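PDB 5DLL: aminopeptidase N from Francisella tularensis subsp. tularensis, which removes N-terminal amino acids from peptides as a zinc-dependent aminopeptidase of the M1 family, probably in the breakdown of intracellular peptides. Local coordinates for residues S854-V857 and F858-S862; I382-N385 and N386-T389; T212-T215 and K216-K220; M416-Y419 and F420-H423; R674-K677 and G678-S682. All coordinates share one frame; numbering follows the deposited sequence.

Contact 1: residues S854-V857 and F858-S862; sequences SKNV and FEIVS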
loop_
_atom_site.group_PDB
_atom_site.type_symbol
_atom_site.label_atom_id
_atom_site.label_comp_id
_atom_site.label_asym_id
_atom_site.label_seq_id
_atom_site.Cartn_x
_atom_site.Cartn_y
_atom_site.Cartn_z
ATOM N N SER A 854 13.964 16.113 -21.811
ATOM C CA SER A 854 14.223 14.724 -22.160
ATOM C C SER A 854 13.006 14.119 -22.848
ATOM O O SER A 854 11.892 14.640 -22.739
ATOM C CB SER A 854 14.554 13.912 -20.905
ATOM O OG SER A 854 13.462 13.900 -19.993
ATOM N N LYS A 855 13.235 13.018 -23.556
ATOM C CA LYS A 855 12.167 12.292 -24.239
ATOM C C LYS A 855 11.042 11.939 -23.265
ATOM O O LYS A 855 9.883 12.217 -23.537
ATOM C CB LYS A 855 12.733 11.028 -24.896
ATOM C CG LYS A 855 11.697 10.107 -25.522
ATOM C CD LYS A 855 12.364 8.973 -26.289
ATOM C CE LYS A 855 11.440 7.774 -26.449
ATOM N NZ LYS A 855 11.124 7.110 -25.151
ATOM N N ASN A 856 11.404 11.346 -22.128
ATOM C CA ASN A 856 10.446 10.915 -21.098
ATOM C C ASN A 856 9.432 12.009 -20.736
ATOM O O ASN A 856 8.218 11.808 -20.844
ATOM C CB ASN A 856 11.216 10.456 -19.839
ATOM C CG ASN A 856 10.324 9.786 -18.797
ATOM O OD1 ASN A 856 9.174 9.437 -19.065
ATOM N ND2 ASN A 856 10.866 9.595 -17.595
ATOM N N VAL A 857 9.950 13.163 -20.328
ATOM C CA VAL A 857 9.137 14.307 -19.918
ATOM C C VAL A 857 8.357 14.922 -21.086
ATOM O O VAL A 857 7.189 15.292 -20.927
ATOM C CB VAL A 857 10.024 15.394 -19.268
ATOM C CG1 VAL A 857 9.249 16.687 -19.052
ATOM C CG2 VAL A 857 10.616 14.880 -17.962
ATOM N N PHE A 858 9.010 15.050 -22.243
ATOM C CA PHE A 858 8.362 15.561 -23.454
ATOM C C PHE A 858 7.141 14.720 -23.836
ATOM O O PHE A 858 6.116 15.266 -24.233
ATOM C CB PHE A 858 9.351 15.608 -24.635
ATOM C CG PHE A 858 8.762 16.189 -25.894
ATOM C CD1 PHE A 858 8.767 17.560 -26.111
ATOM C CD2 PHE A 858 8.178 15.367 -26.850
ATOM C CE1 PHE A 858 8.204 18.102 -27.255
ATOM C CE2 PHE A 858 7.612 15.903 -27.996
ATOM C CZ PHE A 858 7.625 17.273 -28.199
ATOM N N GLU A 859 7.260 13.400 -23.713
ATOM C CA GLU A 859 6.189 12.466 -24.090
ATOM C C GLU A 859 4.982 12.596 -23.163
ATOM O O GLU A 859 3.850 12.756 -23.618
ATOM C CB GLU A 859 6.696 11.016 -24.051
ATOM C CG GLU A 859 7.876 10.717 -24.972
ATOM C CD GLU A 859 7.490 10.006 -26.254
ATOM O OE1 GLU A 859 7.732 10.575 -27.341
ATOM O OE2 GLU A 859 6.958 8.878 -26.174
ATOM N N ILE A 860 5.238 12.532 -21.860
ATOM C CA ILE A 860 4.175 12.568 -20.856
ATOM C C ILE A 860 3.422 13.902 -20.897
ATOM O O ILE A 860 2.191 13.922 -20.957
ATOM C CB ILE A 860 4.737 12.287 -19.440
ATOM C CG1 ILE A 860 5.226 10.836 -19.356
ATOM C CG2 ILE A 860 3.679 12.531 -18.371
ATOM C CD1 ILE A 860 6.091 10.535 -18.150
ATOM N N VAL A 861 4.164 15.007 -20.876
ATOM C CA VAL A 861 3.570 16.346 -20.945
ATOM C C VAL A 861 2.734 16.520 -22.213
ATOM O O VAL A 861 1.627 17.053 -22.165
ATOM C CB VAL A 861 4.656 17.441 -20.860
ATOM C CG1 VAL A 861 4.129 18.789 -21.323
ATOM C CG2 VAL A 861 5.176 17.548 -19.436
ATOM N N SER A 862 3.266 16.070 -23.343
ATOM C CA SER A 862 2.532 16.114 -24.604
ATOM C C SER A 862 1.215 15.352 -24.489
ATOM O O SER A 862 0.177 15.826 -24.953
ATOM C CB SER A 862 3.378 15.532 -25.742
ATOM O OG SER A 862 4.519 16.337 -25.993
#
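Val857 and Val861 lie side by side, one turn apart near the start of the C-terminal helix 855-866, with Val857 CG1 4.2 Å from Val861 CG2. This is the tight part of the contact: both valines are buried against Ile848 of helix 835-849, and Val861 also meets Leu845. The two use different branches, Val857 the methyl opposite its backbone N (chi1 170°) and Val861 the one beside it. Between them Val861 N donates to Val857 O at 3.0 Å. A quarter-turn away, Asn856 and Ile860 point the same way, the amide OD1 3.4 Å from Ile860 CD1, and both rest on helix 817-824.

Ser854 is the N-cap. Its carbonyl O receives Phe858 N at 3.0 Å, and its OG is hydrogen-bonded to Asp813. Farther on, Phe858 O is gripped twice by Ser862, by N at 3.1 Å and by OG at 2.6 Å, from opposite faces of the carbonyl plane.

The solvent side is looser. Lys855 and Glu859 are exposed, and Lys855 NZ stays 4.6 Å from Glu859 OE2, without a salt bridge. The chemistry implies a helix joined to the other C-terminal helices by its apolar face and its cap, while the opposite charges on the outer side would add at most a modest, water-screened attraction.

Contact 2: residues I382-N385 and N386-T389; sequences IEMN and NFYT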
loop_
_atom_site.group_PDB
_atom_site.type_symbol
_atom_site.label_atom_id
_atom_site.label_comp_id
_atom_site.label_asym_id
_atom_site.label_seq_id
_atom_site.Cartn_x
_atom_site.Cartn_y
_atom_site.Cartn_z
ATOM N N ILE A 382 0.506 -5.720 -21.453
ATOM C CA ILE A 382 1.664 -5.412 -22.294
ATOM C C ILE A 382 2.951 -5.592 -21.481
ATOM O O ILE A 382 3.818 -6.387 -21.844
ATOM C CB ILE A 382 1.599 -3.965 -22.837
ATOM C CG1 ILE A 382 0.298 -3.734 -23.621
ATOM C CG2 ILE A 382 2.814 -3.663 -23.708
ATOM C CD1 ILE A 382 -0.039 -2.272 -23.840
ATOM N N GLU A 383 3.054 -4.850 -20.379
ATOM C CA GLU A 383 4.185 -4.947 -19.449
ATOM C C GLU A 383 3.662 -5.200 -18.034
ATOM O O GLU A 383 2.501 -4.908 -17.737
ATOM C CB GLU A 383 5.032 -3.667 -19.485
ATOM C CG GLU A 383 4.240 -2.382 -19.269
ATOM C CD GLU A 383 5.110 -1.140 -19.196
ATOM O OE1 GLU A 383 4.554 -0.044 -18.972
ATOM O OE2 GLU A 383 6.343 -1.251 -19.361
ATOM N N MET A 384 4.522 -5.734 -17.169
ATOM C CA MET A 384 4.148 -6.075 -15.786
ATOM C C MET A 384 3.593 -4.903 -14.968
ATOM O O MET A 384 2.801 -5.116 -14.051
ATOM C CB MET A 384 5.338 -6.690 -15.038
ATOM C CG MET A 384 5.582 -8.159 -15.351
ATOM S SD MET A 384 4.191 -9.226 -14.920
ATOM C CE MET A 384 3.992 -8.875 -13.176
ATOM N N ASN A 385 4.009 -3.681 -15.298
ATOM C CA ASN A 385 3.536 -2.473 -14.606
ATOM C C ASN A 385 2.043 -2.187 -14.791
ATOM O O ASN A 385 1.474 -1.393 -14.043
ATOM C CB ASN A 385 4.349 -1.250 -15.048
ATOM C CG ASN A 385 5.799 -1.325 -14.609
ATOM O OD1 ASN A 385 6.094 -1.441 -13.420
ATOM N ND2 ASN A 385 6.713 -1.254 -15.571
ATOM N N ASN A 386 1.421 -2.819 -15.789
ATOM C CA ASN A 386 -0.033 -2.748 -15.981
ATOM C C ASN A 386 -0.804 -3.340 -14.796
ATOM O O ASN A 386 -1.922 -2.918 -14.502
ATOM C CB ASN A 386 -0.453 -3.480 -17.266
ATOM C CG ASN A 386 0.102 -2.837 -18.531
ATOM O OD1 ASN A 386 1.068 -2.075 -18.486
ATOM N ND2 ASN A 386 -0.510 -3.151 -19.669
ATOM N N PHE A 387 -0.198 -4.322 -14.127
ATOM C CA PHE A 387 -0.810 -4.984 -12.975
ATOM C C PHE A 387 -0.602 -4.260 -11.641
ATOM O O PHE A 387 -1.394 -4.439 -10.718
ATOM C CB PHE A 387 -0.274 -6.412 -12.839
ATOM C CG PHE A 387 -0.670 -7.328 -13.963
ATOM C CD1 PHE A 387 -2.008 -7.519 -14.285
ATOM C CD2 PHE A 387 0.296 -8.025 -14.680
ATOM C CE1 PHE A 387 -2.376 -8.371 -15.310
ATOM C CE2 PHE A 387 -0.067 -8.881 -15.701
ATOM C CZ PHE A 387 -1.404 -9.054 -16.018
ATOM N N TYR A 388 0.461 -3.468 -11.528
ATOM C CA TYR A 388 0.786 -2.799 -10.264
ATOM C C TYR A 388 -0.037 -1.521 -10.090
ATOM O O TYR A 388 0.477 -0.411 -10.221
ATOM C CB TYR A 388 2.293 -2.513 -10.178
ATOM C CG TYR A 388 3.177 -3.733 -10.407
ATOM C CD1 TYR A 388 2.729 -5.020 -10.097
ATOM C CD2 TYR A 388 4.469 -3.601 -10.916
ATOM C CE1 TYR A 388 3.530 -6.129 -10.299
ATOM C CE2 TYR A 388 5.277 -4.712 -11.120
ATOM C CZ TYR A 388 4.798 -5.975 -10.806
ATOM O OH TYR A 388 5.570 -7.095 -10.990
ATOM N N THR A 389 -1.321 -1.705 -9.783
ATOM C CA THR A 389 -2.289 -0.613 -9.690
ATOM C C THR A 389 -3.159 -0.771 -8.455
ATOM O O THR A 389 -3.296 -1.873 -7.919
ATOM C CB THR A 389 -3.228 -0.603 -10.910
ATOM O OG1 THR A 389 -3.879 -1.876 -11.028
ATOM C CG2 THR A 389 -2.457 -0.319 -12.183
#
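Between Glu383 and Phe387 the backbone winds into a short 3-10 turn, in which Asn386 N donates to Glu383 O and Phe387 N to Met384 O, both at 3.1 Å. A weak bond from Tyr388 N to Asn385 O follows, and Tyr388 is then the centre of an inverse gamma turn closed by Thr389 N on Phe387 O at 2.9 Å. Thr389 is the N-cap of helix 390-423, and its OG1 is also hydrogen-bonded to His374.

Met384 carries the side-chain contact. A bend at chi2 (-61°) places SD at the edge of the Phe387 ring, 5.3 Å from the centroid, in a Met-aromatic contact. A second bend, at chi3 (-57°), turns the methyl CE toward both aromatics, 4.1 Å from Phe387 CD2 and 3.8 Å from Tyr388 CZ. Phe387 itself is buried, edge-to-face with Phe326 and in contact with Tyr381.

Tyr388 leans on Leu328 of helix 328-346, which carries the zinc ligand Glu332, and its side chain is about 9 Å from the bound zinc. The turn therefore forms part of the surroundings of the active site. Met384 O, which accepts from Phe387 N, is also packed against the Tyr388 ring, 3.7 Å above its plane and over its centre.

Contact 3: residues T212-T215 and K216-K220; sequences TYIT and KSQRK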
loop_
_atom_site.group_PDB
_atom_site.type_symbol
_atom_site.label_atom_id
_atom_site.label_comp_id
_atom_site.label_asym_id
_atom_site.label_seq_id
_atom_site.Cartn_x
_atom_site.Cartn_y
_atom_site.Cartn_z
ATOM N N THR A 212 14.714 -14.915 18.914
ATOM C CA THR A 212 13.968 -16.170 18.813
ATOM C C THR A 212 12.456 -15.970 18.970
ATOM O O THR A 212 12.001 -14.983 19.549
ATOM C CB THR A 212 14.449 -17.178 19.880
ATOM O OG1 THR A 212 15.855 -17.017 20.104
ATOM C CG2 THR A 212 14.176 -18.609 19.442
ATOM N N TYR A 213 11.693 -16.917 18.430
ATOM C CA TYR A 213 10.245 -16.956 18.584
ATOM C C TYR A 213 9.781 -18.409 18.699
ATOM O O TYR A 213 10.092 -19.228 17.836
ATOM C CB TYR A 213 9.554 -16.285 17.389
ATOM C CG TYR A 213 8.047 -16.340 17.477
ATOM C CD1 TYR A 213 7.340 -15.374 18.184
ATOM C CD2 TYR A 213 7.332 -17.375 16.882
ATOM C CE1 TYR A 213 5.963 -15.430 18.287
ATOM C CE2 TYR A 213 5.952 -17.444 16.985
ATOM C CZ TYR A 213 5.275 -16.469 17.687
ATOM O OH TYR A 213 3.906 -16.527 17.791
ATOM N N ILE A 214 9.041 -18.724 19.759
ATOM C CA ILE A 214 8.512 -20.074 19.956
ATOM C C ILE A 214 7.147 -20.183 19.292
ATOM O O ILE A 214 6.244 -19.394 19.573
ATOM C CB ILE A 214 8.368 -20.434 21.449
ATOM C CG1 ILE A 214 9.719 -20.327 22.174
ATOM C CG2 ILE A 214 7.770 -21.830 21.606
ATOM C CD1 ILE A 214 10.682 -21.458 21.883
ATOM N N THR A 215 6.998 -21.177 18.425
ATOM C CA THR A 215 5.757 -21.368 17.691
ATOM C C THR A 215 4.688 -22.056 18.541
ATOM O O THR A 215 4.950 -22.524 19.651
ATOM C CB THR A 215 5.991 -22.180 16.398
ATOM O OG1 THR A 215 6.478 -23.493 16.712
ATOM C CG2 THR A 215 6.990 -21.479 15.506
ATOM N N LYS A 216 3.484 -22.101 17.984
ATOM C CA LYS A 216 2.307 -22.736 18.579
ATOM C C LYS A 216 2.511 -24.236 18.838
ATOM O O LYS A 216 1.963 -24.782 19.798
ATOM C CB LYS A 216 1.137 -22.518 17.618
ATOM C CG LYS A 216 -0.237 -23.030 18.026
ATOM C CD LYS A 216 -1.302 -22.530 17.039
ATOM C CE LYS A 216 -0.925 -22.776 15.570
ATOM N NZ LYS A 216 -1.922 -22.249 14.606
ATOM N N SER A 217 3.299 -24.892 17.984
ATOM C CA SER A 217 3.668 -26.297 18.179
ATOM C C SER A 217 5.029 -26.429 18.878
ATOM O O SER A 217 5.651 -27.495 18.844
ATOM C CB SER A 217 3.694 -27.032 16.841
ATOM O OG SER A 217 4.826 -26.649 16.084
ATOM N N GLN A 218 5.484 -25.335 19.489
ATOM C CA GLN A 218 6.626 -25.323 20.409
ATOM C C GLN A 218 8.001 -25.379 19.736
ATOM O O GLN A 218 9.003 -25.622 20.411
ATOM C CB GLN A 218 6.493 -26.453 21.447
ATOM C CG GLN A 218 6.833 -26.031 22.866
ATOM C CD GLN A 218 5.906 -24.946 23.380
ATOM O OE1 GLN A 218 4.790 -24.778 22.882
ATOM N NE2 GLN A 218 6.366 -24.195 24.375
ATOM N N ARG A 219 8.062 -25.127 18.428
ATOM C CA ARG A 219 9.335 -25.171 17.711
ATOM C C ARG A 219 10.064 -23.839 17.832
ATOM O O ARG A 219 9.440 -22.780 17.836
ATOM C CB ARG A 219 9.134 -25.511 16.234
ATOM C CG ARG A 219 10.296 -26.297 15.641
ATOM C CD ARG A 219 10.396 -26.170 14.128
ATOM N NE ARG A 219 9.089 -25.979 13.495
ATOM C CZ ARG A 219 8.685 -24.870 12.872
ATOM N NH1 ARG A 219 9.478 -23.808 12.757
ATOM N NH2 ARG A 219 7.467 -24.828 12.345
ATOM N N LYS A 220 11.390 -23.910 17.916
ATOM C CA LYS A 220 12.240 -22.734 18.072
ATOM C C LYS A 220 12.679 -22.194 16.710
ATOM O O LYS A 220 13.389 -22.869 15.961
ATOM C CB LYS A 220 13.463 -23.099 18.907
ATOM C CG LYS A 220 14.313 -21.916 19.337
ATOM C CD LYS A 220 15.566 -22.368 20.075
ATOM C CE LYS A 220 16.481 -23.194 19.181
ATOM N NZ LYS A 220 17.841 -23.353 19.756
#
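Two groups grip Thr215 OG1: Arg219 N donates to it at 2.9 Å, and Glu256 OE2 is hydrogen-bonded to it as well. A chi1 of 62° sets the hydroxyl between the backbone N and the carbonyl carbon, facing Arg219. The same Glu256 oxygen bonds Ser217 OG, so one carboxylate holds both hydroxyls of the turn.

The backbone forms a beta hairpin with a type I turn from Thr215 to Gln218 and a G1-type bulge. Gln218 N closes the turn on Thr215 O at 2.9 Å, Gln218 takes a left-handed conformation (phi 77°), and Thr215 N donates to Arg219 O at 3.0 Å. Ile214 and Lys220 follow as an antiparallel non-hydrogen-bonded pair. On their face of the sheet, Ile214 CG2 lies 3.9 Å from Gln218 CA. Thr215 CG2 lies over one face of the Arg219 guanidinium, whose NH2 is hydrogen-bonded to Tyr257 O.

The hairpin joins strand 207-214, outermost in its five-stranded sheet, to strand 220-227. Helix 236-253 packs against it through Met246 and Lys247, which touch Tyr213, and through Glu250, which bonds Tyr213 OH and Lys216 N.

Contact 4: residues M416-Y419 and F420-H423; sequences MKLY and FERH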
loop_
_atom_site.group_PDB
_atom_site.type_symbol
_atom_site.label_atom_id
_atom_site.label_comp_id
_atom_site.label_asym_id
_atom_site.label_seq_id
_atom_site.Cartn_x
_atom_site.Cartn_y
_atom_site.Cartn_z
ATOM N N MET A 416 -10.297 -20.489 4.399
ATOM C CA MET A 416 -8.826 -20.451 4.367
ATOM C C MET A 416 -8.268 -21.839 4.647
ATOM O O MET A 416 -7.395 -22.322 3.929
ATOM C CB MET A 416 -8.268 -19.482 5.414
ATOM C CG MET A 416 -8.647 -18.026 5.210
ATOM S SD MET A 416 -8.035 -17.344 3.662
ATOM C CE MET A 416 -6.264 -17.503 3.896
ATOM N N LYS A 417 -8.781 -22.464 5.706
ATOM C CA LYS A 417 -8.416 -23.829 6.083
ATOM C C LYS A 417 -8.479 -24.778 4.874
ATOM O O LYS A 417 -7.536 -25.535 4.627
ATOM C CB LYS A 417 -9.347 -24.310 7.207
ATOM C CG LYS A 417 -9.053 -25.698 7.763
ATOM C CD LYS A 417 -8.084 -25.659 8.934
ATOM C CE LYS A 417 -7.872 -27.049 9.515
ATOM N NZ LYS A 417 -7.122 -27.012 10.799
ATOM N N LEU A 418 -9.581 -24.718 4.123
ATOM C CA LEU A 418 -9.774 -25.571 2.942
ATOM C C LEU A 418 -8.894 -25.143 1.767
ATOM O O LEU A 418 -8.397 -25.984 1.020
ATOM C CB LEU A 418 -11.242 -25.565 2.502
ATOM C CG LEU A 418 -11.616 -26.570 1.402
ATOM C CD1 LEU A 418 -11.447 -28.000 1.897
ATOM C CD2 LEU A 418 -13.033 -26.335 0.897
ATOM N N TYR A 419 -8.725 -23.836 1.600
ATOM C CA TYR A 419 -7.875 -23.281 0.547
ATOM C C TYR A 419 -6.464 -23.874 0.586
ATOM O O TYR A 419 -5.936 -24.265 -0.449
ATOM C CB TYR A 419 -7.825 -21.751 0.664
ATOM C CG TYR A 419 -6.910 -21.052 -0.322
ATOM C CD1 TYR A 419 -7.254 -20.944 -1.670
ATOM C CD2 TYR A 419 -5.711 -20.472 0.097
ATOM C CE1 TYR A 419 -6.423 -20.294 -2.574
ATOM C CE2 TYR A 419 -4.876 -19.817 -0.797
ATOM C CZ TYR A 419 -5.234 -19.732 -2.132
ATOM O OH TYR A 419 -4.405 -19.085 -3.022
ATOM N N PHE A 420 -5.875 -23.951 1.779
ATOM C CA PHE A 420 -4.541 -24.531 1.948
ATOM C C PHE A 420 -4.567 -26.053 1.857
ATOM O O PHE A 420 -3.614 -26.655 1.376
ATOM C CB PHE A 420 -3.920 -24.096 3.278
ATOM C CG PHE A 420 -3.670 -22.617 3.368
ATOM C CD1 PHE A 420 -2.738 -22.012 2.542
ATOM C CD2 PHE A 420 -4.366 -21.827 4.274
ATOM C CE1 PHE A 420 -2.505 -20.648 2.612
ATOM C CE2 PHE A 420 -4.136 -20.464 4.354
ATOM C CZ PHE A 420 -3.205 -19.874 3.517
ATOM N N GLU A 421 -5.649 -26.674 2.322
ATOM C CA GLU A 421 -5.805 -28.131 2.208
ATOM C C GLU A 421 -5.757 -28.583 0.740
ATOM O O GLU A 421 -5.060 -29.535 0.398
ATOM C CB GLU A 421 -7.104 -28.605 2.886
ATOM C CG GLU A 421 -7.010 -28.713 4.410
ATOM C CD GLU A 421 -8.364 -28.798 5.124
ATOM O OE1 GLU A 421 -9.427 -28.773 4.464
ATOM O OE2 GLU A 421 -8.365 -28.888 6.370
ATOM N N ARG A 422 -6.487 -27.888 -0.124
ATOM C CA ARG A 422 -6.478 -28.196 -1.552
ATOM C C ARG A 422 -5.156 -27.836 -2.221
ATOM O O ARG A 422 -4.611 -28.623 -3.002
ATOM C CB ARG A 422 -7.598 -27.437 -2.273
ATOM C CG ARG A 422 -8.991 -27.960 -1.994
ATOM C CD ARG A 422 -10.043 -27.123 -2.703
ATOM N NE ARG A 422 -11.377 -27.698 -2.546
ATOM C CZ ARG A 422 -12.513 -27.100 -2.896
ATOM N NH1 ARG A 422 -12.514 -25.884 -3.434
ATOM N NH2 ARG A 422 -13.665 -27.726 -2.701
ATOM N N HIS A 423 -4.644 -26.647 -1.906
ATOM C CA HIS A 423 -3.668 -25.983 -2.759
ATOM C C HIS A 423 -2.300 -25.682 -2.137
ATOM O O HIS A 423 -1.561 -24.852 -2.665
ATOM C CB HIS A 423 -4.281 -24.684 -3.295
ATOM C CG HIS A 423 -5.607 -24.872 -3.963
ATOM N ND1 HIS A 423 -5.833 -25.853 -4.906
ATOM C CD2 HIS A 423 -6.772 -24.191 -3.843
ATOM C CE1 HIS A 423 -7.082 -25.775 -5.330
ATOM N NE2 HIS A 423 -7.672 -24.773 -4.702
#
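With CG of Tyr419 opposite its backbone N (chi1 177°) and CG of Phe420 beside its own (chi1 -64°), the two consecutive rings converge on one side of helix 390-423 near its C-terminal end. Together with His423 they make an aromatic cluster. Tyr419 and Phe420 form a T-shaped pair, the tyrosine edge toward the phenylalanine face, with ring centroids 5.4 Å apart and planes at 70°. His423 in turn presents its edge to the face of Tyr419 in an offset edge-to-face pair, its CD2 3.9 Å from Tyr419 CD1, while its ND1 is hydrogen-bonded to Gln426.

Met416, one turn earlier, runs alongside Phe420 and sets CE 3.7 Å from Phe420 CE2. In the backbone, Phe420 N donates to Met416 O at 3.1 Å and His423 N to Tyr419 O at 3.1 Å. The cluster extends beyond this helix: Trp315 meets Phe420 and Phe433 of helix 430-439 meets Tyr419, each edge-to-face, which joins three helices of the catalytic domain.

Elsewhere on the helix, Arg422 forms a salt bridge with Asp439, and Leu418 CD2 sits 3.8 Å above the plane of the Arg422 guanidinium, over its centre.

Contact 5: residues R674-K677 and G678-S682; sequences RKLK and GVCLS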
loop_
_atom_site.group_PDB
_atom_site.type_symbol
_atom_site.label_atom_id
_atom_site.label_comp_id
_atom_site.label_asym_id
_atom_site.label_seq_id
_atom_site.Cartn_x
_atom_site.Cartn_y
_atom_site.Cartn_z
ATOM N N ARG A 674 -2.625 11.274 21.673
ATOM C CA ARG A 674 -1.721 12.229 21.019
ATOM C C ARG A 674 -2.278 12.871 19.754
ATOM O O ARG A 674 -1.905 13.996 19.414
ATOM C CB ARG A 674 -0.383 11.563 20.676
ATOM C CG ARG A 674 0.647 11.603 21.791
ATOM C CD ARG A 674 2.006 11.131 21.299
ATOM N NE ARG A 674 2.006 9.698 21.009
ATOM C CZ ARG A 674 2.220 8.734 21.906
ATOM N NH1 ARG A 674 2.463 9.026 23.179
ATOM N NH2 ARG A 674 2.197 7.460 21.524
ATOM N N LYS A 675 -3.145 12.167 19.039
ATOM C CA LYS A 675 -3.691 12.735 17.811
ATOM C C LYS A 675 -4.950 13.559 18.057
ATOM O O LYS A 675 -5.134 14.588 17.410
ATOM C CB LYS A 675 -3.888 11.686 16.715
ATOM C CG LYS A 675 -4.775 10.504 17.051
ATOM C CD LYS A 675 -4.835 9.542 15.871
ATOM C CE LYS A 675 -3.489 8.880 15.594
ATOM N NZ LYS A 675 -3.577 7.827 14.547
ATOM N N LEU A 676 -5.798 13.139 18.994
ATOM C CA LEU A 676 -6.913 13.994 19.416
ATOM C C LEU A 676 -6.367 15.276 20.040
ATOM O O LEU A 676 -6.905 16.363 19.815
ATOM C CB LEU A 676 -7.835 13.291 20.414
ATOM C CG LEU A 676 -9.055 14.130 20.827
ATOM C CD1 LEU A 676 -9.946 14.402 19.625
ATOM C CD2 LEU A 676 -9.858 13.476 21.939
ATOM N N LYS A 677 -5.303 15.136 20.830
ATOM C CA LYS A 677 -4.574 16.286 21.357
ATOM C C LYS A 677 -4.160 17.238 20.230
ATOM O O LYS A 677 -4.308 18.452 20.354
ATOM C CB LYS A 677 -3.343 15.821 22.139
ATOM C CG LYS A 677 -2.411 16.954 22.540
ATOM C CD LYS A 677 -1.363 16.522 23.548
ATOM C CE LYS A 677 -0.449 15.447 22.991
ATOM N NZ LYS A 677 0.816 15.375 23.771
ATOM N N GLY A 678 -3.637 16.675 19.140
ATOM C CA GLY A 678 -3.224 17.453 17.973
ATOM C C GLY A 678 -4.377 18.120 17.244
ATOM O O GLY A 678 -4.259 19.273 16.817
ATOM N N VAL A 679 -5.487 17.400 17.090
ATOM C CA VAL A 679 -6.691 17.964 16.468
ATOM C C VAL A 679 -7.189 19.158 17.273
ATOM O O VAL A 679 -7.527 20.198 16.707
ATOM C CB VAL A 679 -7.825 16.925 16.344
ATOM C CG1 VAL A 679 -9.131 17.586 15.904
ATOM C CG2 VAL A 679 -7.427 15.829 15.368
ATOM N N CYS A 680 -7.233 19.000 18.592
ATOM C CA CYS A 680 -7.600 20.093 19.490
ATOM C C CYS A 680 -6.716 21.314 19.268
ATOM O O CYS A 680 -7.218 22.422 19.101
ATOM C CB CYS A 680 -7.502 19.651 20.954
ATOM S SG CYS A 680 -8.758 18.453 21.447
ATOM N N LEU A 681 -5.404 21.095 19.246
ATOM C CA LEU A 681 -4.436 22.185 19.100
ATOM C C LEU A 681 -4.536 22.927 17.759
ATOM O O LEU A 681 -4.201 24.111 17.691
ATOM C CB LEU A 681 -3.004 21.664 19.306
ATOM C CG LEU A 681 -1.876 22.706 19.289
ATOM C CD1 LEU A 681 -2.111 23.802 20.321
ATOM C CD2 LEU A 681 -0.530 22.034 19.511
ATOM N N SER A 682 -4.990 22.244 16.707
ATOM C CA SER A 682 -5.170 22.884 15.398
ATOM C C SER A 682 -6.362 23.832 15.425
ATOM O O SER A 682 -6.314 24.902 14.820
ATOM C CB SER A 682 -5.324 21.852 14.261
ATOM O OG SER A 682 -6.672 21.446 14.069
#
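Cys680 folds back along the preceding turn toward Leu676. Its CB is 3.5 Å from both Leu676 O and Lys677 O. SG stands beside its own backbone N (chi1 -70°), which brings it 3.2 Å from Leu676 O and 4.4 Å from Leu676 CG. Cys680 also touches Val654 of helix 648-658, as does Leu676, so the two side chains share one neighbour. Leu676 goes further, reaching Cys658 on that helix and Ile608 on helix 605-612.

The underlying bonds are those of a regular alpha helix, 668-685, in the C-terminal helical region assigned to ARM repeats. Cys680 N meets Leu676 O at 2.9 Å with an N-H...O angle of 170°, and Val679 N meets Lys675 O at the same distance. The bond from Gly678 N to Arg674 O is longer, at 3.2 Å. Val679 sets CG2 3.3 Å from Lys675 O, the oxygen that its own N-H uses.

Several polar ends have partners outside these turns. Lys677 is buried; its chain bends at chi3, and NZ forms a salt bridge with Asp709 of helix 707-717. Arg674 makes a salt bridge from NE to Asp297, at the start of the helix that carries the zinc ligand His309, and its NH2 bonds Ser665 O. Ser682 OG turns back on its own helix and donates to Val679 O at 3.0 Å.

The contacts follow in series along the chain, none nesting in or crossing another, and each is local. Contact 3 comes first and closes a hairpin loop between strands 207-214 and 220-227. Contact 2 closes the turn leading into helix 390-423, and contact 4 lies near the far end of that same helix, their centres about 28 Å apart, so one long helix connects the zinc-site surroundings to the aromatic cluster. The nearest atoms of contacts 3 and 4 are about 8 Å apart. Contacts 5 and 1 close no loop; they lie within helices 668-685 and 855-866 of the C-terminal region, centres about 43 Å apart, packed against neighbouring helices there.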